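Long-range contact in YceI-like domain protein (Burkholderia cenocepacia BC7, PDB 5IXH), which binds a long polyprenyl diphosphate inside a lipocalin-like beta barrel and probably captures antibiotics outside the cell: residues 25-30 against 53-58. Residues are numbered along the deposited sequence; the frame is centred on the assembly and turned at random.
Sequences AFKKFS and SFDLGD. With OTP ((2E,6E,10E,14E,18E,22E,26E)-3,7,11,15,19,23,27,31-octamethyldotriaconta-2,6,10,14,18,22,26,30-octaenyl trihydrogen diphosphate), chain C.
Ala-25 and Asp-55 form an antiparallel hydrogen-bonded pair, Asp-55 N giving to Ala-25 O at 2.8 Å and Ala-25 N to Asp-55 O at 3.0 Å, while Lys-27 N bonds to Ser-53 O as the short strand 54-55 runs along part of strand 22-34. Between these bonds, Phe-26 and Phe-54 make the non-hydrogen-bonded pair and send their side chains to the same face of the sheet. Atom CD1 of Phe-54 sits over the centre of the Phe-26 ring, 3.4 Å from CZ of Phe-26, with the two ring planes inclined at 41°. CG of Phe-54 stands anti to its backbone N (chi1 -166°), which lays CD1 over its neighbour while CE2 reaches C33 of the prenyl chain at 3.5 Å. Phe-26 presents CZ to C23 of the same chain, 3.7 Å away. This lipocalin-like barrel of the YceI family illustrates how an apolar tunnel is built: the paired aromatics line the inside for the octaprenyl tail, and Leu-56 extends the wall, CD1 lying 3.4 Å from ligand C38. Phe-71 meets the Phe-54 ring edge-to-face and also touches Phe-26. On the face carrying Ala-25 and Asp-55, the Asp-55 side chain is crossed by that of Lys-27, which bends at chi2 and brings CE near OD2, though NZ stays 4.8 Å from Asp-55 OD2. Ser-53 OG accepts a bond from Lys-28 N (2.9 Å) and is also hydrogen-bonded to Asp-50 O, joining the residue ahead of strand 54-55 to the end of strand 44-50. Asp-55 OD1 closes an Asx turn by accepting from Gly-57 N, which approaches from above the carboxylate plane; Asn-62 of helix 59-66 supplies a second bond to OD1.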
loop_
_atom_site.group_PDB
_atom_site.type_symbol
_atom_site.label_atom_id
_atom_site.label_comp_id
_atom_site.label_asym_id
_atom_site.label_seq_id
_atom_site.Cartn_x
_atom_site.Cartn_y
_atom_site.Cartn_z
ATOM N N ALA A 25 7.573 -1.898 6.886
ATOM C CA ALA A 25 7.375 -0.614 6.215
ATOM C C ALA A 25 8.241 -0.494 4.988
ATOM O O ALA A 25 9.387 -0.974 4.980
ATOM C CB ALA A 25 7.682 0.518 7.161
ATOM N N PHE A 26 7.715 0.117 3.939
ATOM C CA PHE A 26 8.487 0.373 2.741
ATOM C C PHE A 26 9.239 1.673 2.925
ATOM O O PHE A 26 8.638 2.728 3.142
ATOM C CB PHE A 26 7.582 0.439 1.531
ATOM C CG PHE A 26 6.894 -0.847 1.234
ATOM C CD1 PHE A 26 7.535 -1.837 0.491
ATOM C CD2 PHE A 26 5.602 -1.089 1.678
ATOM C CE1 PHE A 26 6.911 -3.038 0.210
ATOM C CE2 PHE A 26 4.972 -2.286 1.391
ATOM C CZ PHE A 26 5.611 -3.260 0.658
ATOM N N LYS A 27 10.557 1.615 2.881
ATOM C CA LYS A 27 11.349 2.790 3.169
ATOM C C LYS A 27 11.515 3.693 1.948
ATOM O O LYS A 27 11.883 4.854 2.085
ATOM C CB LYS A 27 12.697 2.369 3.720
ATOM C CG LYS A 27 12.602 1.620 5.048
ATOM C CD LYS A 27 11.862 2.444 6.111
ATOM C CE LYS A 27 11.845 1.757 7.467
ATOM N NZ LYS A 27 11.033 2.530 8.456
ATOM N N LYS A 28 11.240 3.162 0.768
ATOM C CA LYS A 28 11.375 3.938 -0.458
ATOM C C LYS A 28 10.112 3.823 -1.304
ATOM O O LYS A 28 9.718 2.725 -1.747
ATOM C CB LYS A 28 12.558 3.475 -1.287
ATOM C CG LYS A 28 13.918 3.711 -0.639
ATOM C CD LYS A 28 15.045 3.263 -1.581
ATOM C CE LYS A 28 16.397 3.177 -0.882
ATOM N NZ LYS A 28 17.437 2.616 -1.798
ATOM N N PHE A 29 9.454 4.961 -1.519
ATOM C CA PHE A 29 8.311 5.035 -2.403
ATOM C C PHE A 29 8.157 6.453 -2.864
ATOM O O PHE A 29 8.758 7.361 -2.306
ATOM C CB PHE A 29 7.042 4.536 -1.703
ATOM C CG PHE A 29 6.674 5.290 -0.458
ATOM C CD1 PHE A 29 5.900 6.450 -0.523
ATOM C CD2 PHE A 29 7.079 4.826 0.779
ATOM C CE1 PHE A 29 5.556 7.134 0.636
ATOM C CE2 PHE A 29 6.738 5.503 1.940
ATOM C CZ PHE A 29 5.967 6.656 1.867
ATOM N N SER A 30 7.351 6.640 -3.905
ATOM C CA SER A 30 6.957 7.958 -4.340
ATOM C C SER A 30 5.459 8.000 -4.499
ATOM O O SER A 30 4.808 6.968 -4.636
ATOM C CB SER A 30 7.601 8.278 -5.667
ATOM O OG SER A 30 7.130 7.408 -6.666
ATOM N N SER A 53 12.697 -2.229 -0.630
ATOM C CA SER A 53 12.872 -1.368 0.536
ATOM C C SER A 53 11.974 -1.785 1.696
ATOM O O SER A 53 11.957 -1.106 2.727
ATOM C CB SER A 53 12.592 0.091 0.184
ATOM O OG SER A 53 11.191 0.357 0.087
ATOM N N PHE A 54 11.266 -2.885 1.567
ATOM C CA PHE A 54 10.417 -3.397 2.648
ATOM C C PHE A 54 11.273 -3.853 3.819
ATOM O O PHE A 54 12.164 -4.688 3.659
ATOM C CB PHE A 54 9.525 -4.542 2.158
ATOM C CG PHE A 54 8.392 -4.923 3.088
ATOM C CD1 PHE A 54 7.398 -4.021 3.416
ATOM C CD2 PHE A 54 8.300 -6.221 3.592
ATOM C CE1 PHE A 54 6.354 -4.382 4.225
ATOM C CE2 PHE A 54 7.273 -6.581 4.427
ATOM C CZ PHE A 54 6.283 -5.669 4.741
ATOM N N ASP A 55 11.011 -3.287 4.985
ATOM C CA ASP A 55 11.803 -3.527 6.173
ATOM C C ASP A 55 10.933 -4.033 7.300
ATOM O O ASP A 55 10.074 -3.319 7.817
ATOM C CB ASP A 55 12.497 -2.234 6.580
ATOM C CG ASP A 55 13.418 -2.414 7.761
ATOM O OD1 ASP A 55 13.777 -3.560 8.148
ATOM O OD2 ASP A 55 13.824 -1.380 8.325
ATOM N N LEU A 56 11.169 -5.279 7.677
ATOM C CA LEU A 56 10.505 -5.931 8.801
ATOM C C LEU A 56 11.331 -5.849 10.079
ATOM O O LEU A 56 10.936 -6.411 11.098
ATOM C CB LEU A 56 10.249 -7.392 8.435
ATOM C CG LEU A 56 9.157 -7.565 7.382
ATOM C CD1 LEU A 56 9.402 -8.825 6.577
ATOM C CD2 LEU A 56 7.816 -7.607 8.076
ATOM N N GLY A 57 12.480 -5.168 10.030
ATOM C CA GLY A 57 13.316 -4.985 11.208
ATOM C C GLY A 57 14.213 -6.179 11.485
ATOM O O GLY A 57 14.754 -6.318 12.579
ATOM N N ASP A 58 14.394 -7.031 10.482
ATOM C CA ASP A 58 15.129 -8.279 10.631
ATOM C C ASP A 58 15.696 -8.611 9.255
ATOM O O ASP A 58 14.943 -8.759 8.301
ATOM C CB ASP A 58 14.165 -9.358 11.127
ATOM C CG ASP A 58 14.841 -10.686 11.364
ATOM O OD1 ASP A 58 15.377 -11.291 10.405
ATOM O OD2 ASP A 58 14.834 -11.144 12.525
HETATM O O7 OTP C . 7.547 -19.028 13.782
HETATM P P2 OTP C . 7.232 -18.900 12.305
HETATM O O5 OTP C . 7.869 -20.044 11.547
HETATM O O6 OTP C . 5.733 -18.926 12.097
HETATM O O4 OTP C . 7.803 -17.525 11.755
HETATM P P1 OTP C . 7.952 -17.162 10.216
HETATM O O2 OTP C . 9.260 -17.703 9.684
HETATM O O3 OTP C . 6.799 -17.744 9.427
HETATM O O1 OTP C . 7.957 -15.578 10.100
HETATM C C40 OTP C . 7.064 -14.882 9.245
HETATM C C39 OTP C . 7.652 -13.475 9.193
HETATM C C37 OTP C . 7.083 -12.431 8.524
HETATM C C38 OTP C . 7.844 -11.108 8.603
HETATM C C36 OTP C . 5.768 -12.535 7.717
HETATM C C35 OTP C . 5.994 -11.888 6.334
HETATM C C34 OTP C . 4.704 -11.266 5.768
HETATM C C32 OTP C . 4.799 -10.341 4.753
HETATM C C33 OTP C . 6.161 -9.923 4.186
HETATM C C31 OTP C . 3.522 -9.712 4.169
HETATM C C30 OTP C . 3.562 -9.803 2.629
HETATM C C29 OTP C . 3.279 -8.381 2.133
HETATM C C27 OTP C . 2.277 -8.094 1.240
HETATM C C28 OTP C . 1.341 -9.132 0.618
HETATM C C26 OTP C . 2.116 -6.617 0.877
HETATM C C25 OTP C . 1.915 -6.430 -0.633
HETATM C C24 OTP C . 1.753 -4.906 -0.664
HETATM C C22 OTP C . 2.605 -4.097 -1.364
HETATM C C23 OTP C . 3.771 -4.624 -2.207
HETATM C C21 OTP C . 2.328 -2.597 -1.290
HETATM C C20 OTP C . 1.507 -2.279 -2.540
HETATM C C19 OTP C . 0.777 -0.967 -2.230
HETATM C C17 OTP C . 0.778 0.087 -3.119
HETATM C C18 OTP C . 1.511 -0.023 -4.458
HETATM C C16 OTP C . 0.036 1.400 -2.812
HETATM C C15 OTP C . -0.534 1.444 -1.382
HETATM C C14 OTP C . -1.549 2.596 -1.319
HETATM C C12 OTP C . -2.845 2.405 -1.744
HETATM C C13 OTP C . -3.363 1.062 -2.272
HETATM C C11 OTP C . -3.861 3.555 -1.685
HETATM C C10 OTP C . -3.189 4.932 -1.756
HETATM C C9 OTP C . -4.349 5.907 -2.009
HETATM C C7 OTP C . -4.125 7.203 -2.394
HETATM C C8 OTP C . -2.702 7.732 -2.586
HETATM C C6 OTP C . -5.357 8.097 -2.634
HETATM C C5 OTP C . -5.162 9.469 -1.985
HETATM C C4 OTP C . -6.588 10.015 -1.783
HETATM C C2 OTP C . -7.155 11.018 -2.535
HETATM C C3 OTP C . -8.586 11.427 -2.186
HETATM C C1 OTP C . -6.428 11.731 -3.678
#